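Local coordinates for anthranilate-CoA ligase (Stigmatella aurantiaca, PDB 4WV3), which belongs to the AMP-binding enzymes of the ANL superfamily, which join a large N-terminal part to a smaller C-terminal domain, at residues 219-223 and 319-324; 270-274 and 301-305; 109-115 and 131-137. All coordinates share one frame; numbering follows the deposited sequence.

Interaction 1 of 3, residues 219-223 and 319-324; sequences FFTFG and CTENFH. With 3UK (5'-O-[(S)-[(2-aminobenzoyl)oxy](hydroxy)phosphoryl]adenosine), chain C.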
# COMPACT_ATOMS: atom_id res chain seq x y z
N PHE A 219 -3.89 -6.33 3.38
CA PHE A 219 -3.70 -5.58 4.62
C PHE A 219 -3.13 -4.19 4.31
O PHE A 219 -3.19 -3.28 5.13
CB PHE A 219 -2.83 -6.33 5.63
CG PHE A 219 -1.48 -6.75 5.10
CD1 PHE A 219 -0.43 -5.84 5.03
CD2 PHE A 219 -1.24 -8.06 4.72
CE1 PHE A 219 0.81 -6.23 4.56
CE2 PHE A 219 -0.00 -8.45 4.25
CZ PHE A 219 1.03 -7.53 4.17
N PHE A 220 -2.57 -4.05 3.11
CA PHE A 220 -2.10 -2.77 2.60
C PHE A 220 -3.26 -2.10 1.88
O PHE A 220 -3.80 -2.65 0.92
CB PHE A 220 -0.94 -3.00 1.63
CG PHE A 220 -0.19 -1.75 1.27
CD1 PHE A 220 -0.37 -0.57 1.98
CD2 PHE A 220 0.71 -1.75 0.21
CE1 PHE A 220 0.32 0.57 1.65
CE2 PHE A 220 1.40 -0.61 -0.13
CZ PHE A 220 1.21 0.55 0.59
N THR A 221 -3.66 -0.92 2.34
CA THR A 221 -4.83 -0.24 1.79
C THR A 221 -4.68 0.11 0.31
O THR A 221 -5.68 0.34 -0.38
CB THR A 221 -5.21 1.04 2.59
OG1 THR A 221 -4.08 1.93 2.63
CG2 THR A 221 -5.63 0.68 4.00
N PHE A 222 -3.44 0.15 -0.16
CA PHE A 222 -3.18 0.31 -1.59
C PHE A 222 -3.77 -0.87 -2.35
O PHE A 222 -4.35 -0.71 -3.42
CB PHE A 222 -1.68 0.44 -1.84
CG PHE A 222 -1.31 0.46 -3.30
CD1 PHE A 222 -2.00 1.27 -4.19
CD2 PHE A 222 -0.26 -0.31 -3.77
CE1 PHE A 222 -1.66 1.29 -5.53
CE2 PHE A 222 0.08 -0.29 -5.11
CZ PHE A 222 -0.62 0.51 -5.99
N GLY A 223 -3.62 -2.06 -1.77
CA GLY A 223 -4.18 -3.27 -2.35
C GLY A 223 -5.64 -3.46 -1.96
O GLY A 223 -6.43 -3.95 -2.76
N CYS A 319 -1.81 7.29 1.16
CA CYS A 319 -1.34 6.90 2.48
C CYS A 319 -2.47 6.21 3.23
O CYS A 319 -3.64 6.36 2.87
CB CYS A 319 -0.83 8.11 3.27
SG CYS A 319 -2.07 9.36 3.64
N THR A 320 -2.12 5.44 4.25
CA THR A 320 -3.11 4.68 5.00
C THR A 320 -4.03 5.62 5.79
O THR A 320 -5.20 5.30 6.02
CB THR A 320 -2.44 3.67 5.94
OG1 THR A 320 -1.48 2.90 5.20
CG2 THR A 320 -3.47 2.73 6.55
N GLU A 321 -3.51 6.78 6.17
CA GLU A 321 -4.30 7.78 6.88
C GLU A 321 -5.44 8.31 6.01
O GLU A 321 -6.49 8.71 6.51
CB GLU A 321 -3.42 8.94 7.36
CG GLU A 321 -2.46 8.59 8.48
CD GLU A 321 -1.17 7.94 7.99
OE1 GLU A 321 -1.07 7.66 6.78
OE2 GLU A 321 -0.27 7.72 8.82
N ASN A 322 -5.22 8.32 4.69
CA ASN A 322 -6.23 8.78 3.74
C ASN A 322 -6.90 7.59 3.06
O ASN A 322 -7.78 7.76 2.21
CB ASN A 322 -5.60 9.70 2.70
CG ASN A 322 -6.64 10.40 1.84
OD1 ASN A 322 -7.60 10.97 2.35
ND2 ASN A 322 -6.45 10.35 0.53
N PHE A 323 -6.46 6.38 3.41
CA PHE A 323 -7.00 5.17 2.80
C PHE A 323 -6.35 4.90 1.45
O PHE A 323 -5.76 3.84 1.23
CB PHE A 323 -8.52 5.28 2.65
CG PHE A 323 -9.20 3.96 2.42
CD1 PHE A 323 -9.42 3.09 3.48
CD2 PHE A 323 -9.61 3.58 1.15
CE1 PHE A 323 -10.04 1.87 3.27
CE2 PHE A 323 -10.23 2.37 0.94
CZ PHE A 323 -10.45 1.51 2.00
N HIS A 324 -6.46 5.86 0.53
CA HIS A 324 -5.89 5.72 -0.80
C HIS A 324 -5.35 7.01 -1.44
O HIS A 324 -5.15 8.01 -0.76
CB HIS A 324 -6.91 5.05 -1.72
CG HIS A 324 -6.31 4.06 -2.67
ND1 HIS A 324 -5.97 4.37 -3.96
CD2 HIS A 324 -5.97 2.76 -2.50
CE1 HIS A 324 -5.45 3.31 -4.55
NE2 HIS A 324 -5.45 2.31 -3.69
C10 3UK C . 4.79 7.22 0.30
C15 3UK C . 4.60 7.60 -2.16
C17 3UK C . 5.80 8.84 -3.77
C21 3UK C . 4.51 8.59 0.83
C26 3UK C . -0.40 3.98 -0.10
C28 3UK C . -1.19 4.26 -2.36
O01 3UK C . 1.85 3.55 0.68
C02 3UK C . 0.76 3.99 0.97
O03 3UK C . 0.41 4.15 2.34
P04 3UK C . 1.50 4.03 3.49
O05 3UK C . 0.79 4.22 4.87
O06 3UK C . 2.64 5.16 3.36
C07 3UK C . 2.35 6.39 2.68
C08 3UK C . 3.65 7.03 2.30
O09 3UK C . 4.28 6.28 1.23
N11 3UK C . 4.17 7.03 -0.97
C12 3UK C . 3.07 6.26 -1.22
N13 3UK C . 2.79 6.33 -2.55
C14 3UK C . 3.72 7.15 -3.15
N16 3UK C . 5.62 8.44 -2.48
N18 3UK C . 5.00 8.46 -4.76
C19 3UK C . 3.97 7.63 -4.52
N20 3UK C . 3.12 7.22 -5.58
O22 3UK C . 5.65 9.09 1.50
C23 3UK C . 3.42 8.39 1.78
O24 3UK C . 3.51 9.36 2.85
O25 3UK C . 2.12 2.65 3.46
C27 3UK C . -0.13 4.27 -1.41
C29 3UK C . -2.53 3.94 -1.95
C30 3UK C . -2.79 3.65 -0.63
C31 3UK C . -1.74 3.66 0.32
N32 3UK C . -2.02 3.35 1.72
O HOH W 1 -2.51 -0.01 4.90
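Thr221 and His324 carry most of this contact, which forms a wall of the ligand pocket in the AMP-binding fold. Here the first turn of helix 221-234 meets the loop between strands 313-318 and 325-328. The Thr-Glu pair at 320-321 fits the A5 signature of this superfamily.

Thr221 turns its side chain to the loop, and its hydroxyl serves two partners. OG1 sits between its own backbone N and carbonyl carbon (chi1 57°), where it donates to Phe323 O at 2.9 Å and accepts from the amine N32 of 3UK at 2.7 Å. A small group that both gives and takes a hydrogen bond suits this place. The methyl CG2 of Thr221 packs against CG2 of Thr320 at 3.9 Å, the two side chains crossing at about a right angle.

His324 ties the loop to the helix a residue further on. Its NE2 donates to Phe222 O at 3.2 Å with an N-H...O angle of 158°, and that oxygen lies in the imidazole plane. The bond holds the ring edge to the helix and turns one face to the ligand, whose C29 stands 3.6 Å above the ring plane, over its centre. Phe222 meets the aminobenzoyl ring from a different direction: its CB lies over one face of that ring, near its centre, 3.6 Å from C30 of 3UK. Trp199 and Phe230 add further aromatic contacts to His324.

Thr320 reaches the phosphate instead, its backbone N donating to O05. A water accepts from Thr221 N and donates to Thr320 OG1, bridging the segments. The Thr320 hydroxyl in turn donates a hydrogen bond to the phosphate oxygen O05 of 3UK, with OG1 2.6 Å from O05.

Interaction 2 of 3, residues 270-274 and 301-305; sequences YAAAL and LWYAW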
# COMPACT_ATOMS: atom_id res chain seq x y z
N TYR A 270 8.03 -3.47 -10.20
CA TYR A 270 8.16 -3.25 -11.63
C TYR A 270 9.60 -3.44 -12.09
O TYR A 270 9.85 -3.96 -13.18
CB TYR A 270 7.67 -1.84 -12.00
CG TYR A 270 6.17 -1.68 -11.99
CD1 TYR A 270 5.38 -2.26 -12.98
CD2 TYR A 270 5.54 -0.93 -11.01
CE1 TYR A 270 4.01 -2.11 -12.97
CE2 TYR A 270 4.17 -0.77 -11.00
CZ TYR A 270 3.40 -1.36 -11.98
OH TYR A 270 2.04 -1.20 -11.97
N ALA A 271 10.54 -3.03 -11.25
CA ALA A 271 11.96 -3.16 -11.55
C ALA A 271 12.40 -4.62 -11.52
O ALA A 271 13.19 -5.06 -12.35
CB ALA A 271 12.80 -2.33 -10.59
N ALA A 272 11.88 -5.37 -10.55
CA ALA A 272 12.19 -6.79 -10.42
C ALA A 272 11.66 -7.58 -11.61
O ALA A 272 12.29 -8.54 -12.06
CB ALA A 272 11.62 -7.33 -9.12
N ALA A 273 10.49 -7.18 -12.11
CA ALA A 273 9.88 -7.86 -13.25
C ALA A 273 10.68 -7.61 -14.53
O ALA A 273 10.91 -8.53 -15.31
CB ALA A 273 8.44 -7.41 -13.42
N LEU A 274 11.09 -6.36 -14.73
CA LEU A 274 11.86 -5.99 -15.91
C LEU A 274 13.29 -6.53 -15.85
O LEU A 274 13.97 -6.62 -16.87
CB LEU A 274 11.88 -4.47 -16.09
CG LEU A 274 10.53 -3.82 -16.42
CD1 LEU A 274 10.65 -2.30 -16.39
CD2 LEU A 274 10.03 -4.30 -17.77
N LEU A 301 11.78 3.82 -15.19
CA LEU A 301 10.97 2.62 -15.06
C LEU A 301 9.66 2.74 -15.83
O LEU A 301 9.16 1.75 -16.37
CB LEU A 301 10.69 2.31 -13.59
CG LEU A 301 11.71 1.41 -12.89
CD1 LEU A 301 11.28 1.12 -11.46
CD2 LEU A 301 11.89 0.11 -13.67
N TRP A 302 9.11 3.95 -15.88
CA TRP A 302 7.87 4.18 -16.61
C TRP A 302 8.08 3.94 -18.10
O TRP A 302 7.23 3.33 -18.76
CB TRP A 302 7.36 5.61 -16.38
CG TRP A 302 5.98 5.83 -16.94
CD1 TRP A 302 4.80 5.73 -16.27
CD2 TRP A 302 5.64 6.19 -18.29
NE1 TRP A 302 3.75 6.00 -17.11
CE2 TRP A 302 4.24 6.28 -18.36
CE3 TRP A 302 6.39 6.43 -19.44
CZ2 TRP A 302 3.57 6.62 -19.53
CZ3 TRP A 302 5.73 6.76 -20.61
CH2 TRP A 302 4.33 6.85 -20.65
N TYR A 303 9.20 4.40 -18.63
CA TYR A 303 9.51 4.21 -20.04
C TYR A 303 9.88 2.76 -20.35
O TYR A 303 9.47 2.22 -21.37
CB TYR A 303 10.64 5.15 -20.49
CG TYR A 303 10.23 6.60 -20.58
CD1 TYR A 303 9.26 7.01 -21.49
CD2 TYR A 303 10.82 7.56 -19.78
CE1 TYR A 303 8.88 8.33 -21.58
CE2 TYR A 303 10.45 8.89 -19.87
CZ TYR A 303 9.48 9.27 -20.77
OH TYR A 303 9.11 10.59 -20.85
N ALA A 304 10.64 2.14 -19.46
CA ALA A 304 11.07 0.76 -19.65
C ALA A 304 9.87 -0.19 -19.69
O ALA A 304 9.88 -1.18 -20.42
CB ALA A 304 12.04 0.34 -18.55
N TRP A 305 8.85 0.12 -18.91
CA TRP A 305 7.63 -0.68 -18.89
C TRP A 305 6.77 -0.35 -20.11
O TRP A 305 6.14 -1.23 -20.70
CB TRP A 305 6.85 -0.43 -17.60
CG TRP A 305 5.71 -1.38 -17.39
CD1 TRP A 305 4.40 -1.19 -17.75
CD2 TRP A 305 5.77 -2.67 -16.77
NE1 TRP A 305 3.65 -2.28 -17.39
CE2 TRP A 305 4.46 -3.20 -16.79
CE3 TRP A 305 6.80 -3.42 -16.21
CZ2 TRP A 305 4.16 -4.46 -16.27
CZ3 TRP A 305 6.50 -4.67 -15.68
CH2 TRP A 305 5.19 -5.17 -15.72
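The indole of Trp305 takes the edge of the Tyr270 ring on one face, an edge-to-face (T-shaped) pair with planes at 80° and centroids of the tyrosine ring and the indole's six-membered ring 4.9 Å apart. Tyr270 CD1 stands 3.6 Å above the indole plane, nearer the ring's margin than its middle. At the indole edge, near its plane, Ala273 CB meets CZ3 at 4.0 Å; Leu274 CD2 approaches CE3 obliquely at 3.7 Å. Trp305 reaches helix 267-274 because its CG lies anti to the backbone N (chi1 -170°).

Beside the rings, leucines and alanines join the two helices, whose short segments run at 43° to each other with axes 10.5 Å apart. Leu274 and Leu301 run antiparallel alongside one another, CD1 of Leu274 touching CD2 of Leu301 at 3.8 Å. The same CD1 meets Ala304 CB, and Leu301 CD1 rests on Ala271 CB; the short alanines let the branched leucines come close to the backbone.

Tyr270 extends to strand 289-292 of the mixed sheet, where its hydroxyl bonds Val291 O, so the polar end of this buried side chain is satisfied. Between the helices themselves the chemistry is wholly apolar, so shape and ring orientation, rather than charge, set how they fit.

Interaction 3 of 3, residues 109-115 and 131-137; sequences RVLIVHQ and LEHIVVI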
# COMPACT_ATOMS: atom_id res chain seq x y z
N ARG A 109 -10.89 -10.12 20.53
CA ARG A 109 -11.43 -11.30 21.18
C ARG A 109 -11.33 -12.52 20.27
O ARG A 109 -11.16 -13.65 20.73
CB ARG A 109 -12.88 -11.09 21.59
CG ARG A 109 -13.09 -10.15 22.77
CD ARG A 109 -14.55 -10.09 23.18
NE ARG A 109 -15.07 -11.40 23.60
CZ ARG A 109 -15.81 -12.19 22.83
NH1 ARG A 109 -16.14 -11.82 21.60
NH2 ARG A 109 -16.23 -13.36 23.30
N VAL A 110 -11.45 -12.28 18.97
CA VAL A 110 -11.41 -13.35 17.98
C VAL A 110 -10.34 -13.09 16.93
O VAL A 110 -10.20 -11.97 16.44
CB VAL A 110 -12.78 -13.52 17.29
CG1 VAL A 110 -12.73 -14.64 16.26
CG2 VAL A 110 -13.86 -13.80 18.32
N LEU A 111 -9.57 -14.12 16.60
CA LEU A 111 -8.55 -14.01 15.55
C LEU A 111 -8.79 -15.03 14.44
O LEU A 111 -8.95 -16.22 14.69
CB LEU A 111 -7.15 -14.22 16.13
CG LEU A 111 -6.03 -14.30 15.08
CD1 LEU A 111 -5.84 -12.96 14.38
CD2 LEU A 111 -4.73 -14.78 15.70
N ILE A 112 -8.83 -14.54 13.20
CA ILE A 112 -8.90 -15.41 12.04
C ILE A 112 -7.53 -15.49 11.39
O ILE A 112 -7.05 -14.51 10.81
CB ILE A 112 -9.93 -14.91 11.02
CG1 ILE A 112 -11.31 -14.76 11.67
CG2 ILE A 112 -10.00 -15.85 9.82
CD1 ILE A 112 -12.37 -14.21 10.76
N VAL A 113 -6.88 -16.64 11.51
CA VAL A 113 -5.49 -16.78 11.09
C VAL A 113 -5.30 -18.00 10.18
O VAL A 113 -6.00 -19.00 10.32
CB VAL A 113 -4.55 -16.86 12.31
CG1 VAL A 113 -4.80 -18.14 13.11
CG2 VAL A 113 -3.09 -16.77 11.89
N HIS A 114 -4.36 -17.90 9.24
CA HIS A 114 -3.99 -19.04 8.42
C HIS A 114 -3.09 -19.97 9.23
O HIS A 114 -2.45 -19.55 10.19
CB HIS A 114 -3.28 -18.59 7.15
CG HIS A 114 -3.13 -19.67 6.12
ND1 HIS A 114 -2.00 -20.45 6.03
CD2 HIS A 114 -3.97 -20.10 5.15
CE1 HIS A 114 -2.15 -21.32 5.04
NE2 HIS A 114 -3.33 -21.13 4.49
N GLN A 115 -3.05 -21.24 8.84
CA GLN A 115 -2.33 -22.25 9.61
C GLN A 115 -0.81 -22.04 9.65
O GLN A 115 -0.14 -22.48 10.58
CB GLN A 115 -2.65 -23.66 9.09
CG GLN A 115 -2.16 -23.94 7.68
CD GLN A 115 -2.51 -25.34 7.21
OE1 GLN A 115 -3.39 -25.99 7.76
NE2 GLN A 115 -1.81 -25.80 6.18
N LEU A 131 -7.96 -12.40 23.96
CA LEU A 131 -8.12 -13.33 22.86
C LEU A 131 -8.74 -14.64 23.33
O LEU A 131 -8.10 -15.42 24.04
CB LEU A 131 -6.78 -13.60 22.17
CG LEU A 131 -6.83 -14.42 20.88
CD1 LEU A 131 -7.80 -13.79 19.88
CD2 LEU A 131 -5.44 -14.55 20.27
N GLU A 132 -9.99 -14.89 22.93
CA GLU A 132 -10.70 -16.08 23.36
C GLU A 132 -10.76 -17.16 22.28
O GLU A 132 -10.48 -18.33 22.54
CB GLU A 132 -12.12 -15.73 23.81
CG GLU A 132 -12.19 -14.86 25.05
CD GLU A 132 -13.57 -14.85 25.68
OE1 GLU A 132 -14.20 -15.93 25.74
OE2 GLU A 132 -14.03 -13.78 26.12
N HIS A 133 -11.13 -16.77 21.06
CA HIS A 133 -11.34 -17.73 19.99
C HIS A 133 -10.40 -17.51 18.81
O HIS A 133 -10.31 -16.41 18.26
CB HIS A 133 -12.79 -17.68 19.51
CG HIS A 133 -13.79 -17.88 20.60
ND1 HIS A 133 -14.59 -16.87 21.07
CD2 HIS A 133 -14.12 -18.99 21.31
CE1 HIS A 133 -15.37 -17.33 22.03
NE2 HIS A 133 -15.11 -18.62 22.20
N ILE A 134 -9.70 -18.56 18.42
CA ILE A 134 -8.83 -18.52 17.25
C ILE A 134 -9.37 -19.43 16.15
O ILE A 134 -9.39 -20.65 16.29
CB ILE A 134 -7.39 -18.95 17.60
CG1 ILE A 134 -6.78 -17.98 18.61
CG2 ILE A 134 -6.54 -19.01 16.34
CD1 ILE A 134 -5.36 -18.31 19.00
N VAL A 135 -9.81 -18.82 15.05
CA VAL A 135 -10.31 -19.57 13.91
C VAL A 135 -9.21 -19.74 12.87
O VAL A 135 -8.59 -18.77 12.44
CB VAL A 135 -11.52 -18.88 13.25
CG1 VAL A 135 -11.98 -19.66 12.03
CG2 VAL A 135 -12.66 -18.74 14.26
N VAL A 136 -8.97 -20.99 12.47
CA VAL A 136 -7.84 -21.29 11.60
C VAL A 136 -8.25 -21.63 10.17
O VAL A 136 -9.11 -22.47 9.94
CB VAL A 136 -6.99 -22.45 12.17
CG1 VAL A 136 -5.83 -22.78 11.24
CG2 VAL A 136 -6.49 -22.10 13.56
N ILE A 137 -7.62 -20.95 9.21
CA ILE A 137 -7.84 -21.22 7.80
C ILE A 137 -6.76 -22.17 7.28
O ILE A 137 -5.57 -21.92 7.44
CB ILE A 137 -7.79 -19.93 6.96
CG1 ILE A 137 -8.80 -18.92 7.48
CG2 ILE A 137 -8.03 -20.24 5.49
CD1 ILE A 137 -8.65 -17.54 6.87
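Arg109 O receives two backbone donors, Glu132 N at 2.8 Å and His133 N at 3.1 Å, and so starts the pairing of two parallel strands. The ladder then alternates regularly: Leu111 N donates to His133 O, Val135 N to Leu111 O, Val113 N to Val135 O and Ile137 N to Val113 O. Gln115 N closes it on Ile137 O at 3.0 Å with a more bent N-H...O angle of 136°.

At the starting end the side chains of Arg109 and Glu132 run side by side, their charged planes 84° apart. The salt bridge is long, 3.6 Å from Arg109 NH2 to Glu132 OE2; the firmer partner of NH2 is Leu55 O, to which it is hydrogen-bonded. At the other end, Ile137 O lies over one face of the His114 ring, 3.3 Å above its plane.

Branched aliphatic residues, well suited to extended strands, make up most of both faces; His133 and His114 lie at the two ends of one of them. Leu111, Val113, Ile134 and Val136 point to helix 118-122, with Val113 CG1 meeting Ile134 CG2 at 3.8 Å. On the reverse, Ile112 CG2 touches Ile137 CD1 at 3.7 Å; helix 71-83 packs on both of these residues, while helix 148-152 takes Val135 and Ile137. Strand 110-114, helix 118-122 and strand 133-137 thus make a beta-alpha-beta crossover, the unit from which layered sheets with helices on both faces are built.

In the fold
All three interactions belong to the AMP-binding part of the chain, but only interaction 1 touches 3UK. Interaction 2 is nested along the chain inside the loop that interaction 1 closes. Their centres lie 23 Å apart and their nearest atoms about 7 Å, and the side chain of Tyr270 is about 10 Å from the ligand. The mixed sheet links them: strands 289-292 and 313-318 pack against interaction 2, and 313-318 leads into the pocket loop of interaction 1. Interaction 3 closes earlier in the chain and belongs to a separate parallel sheet, its centre 24 Å from that of interaction 1 and 39 Å from that of interaction 2, which lies on the opposite side of the chain's centre.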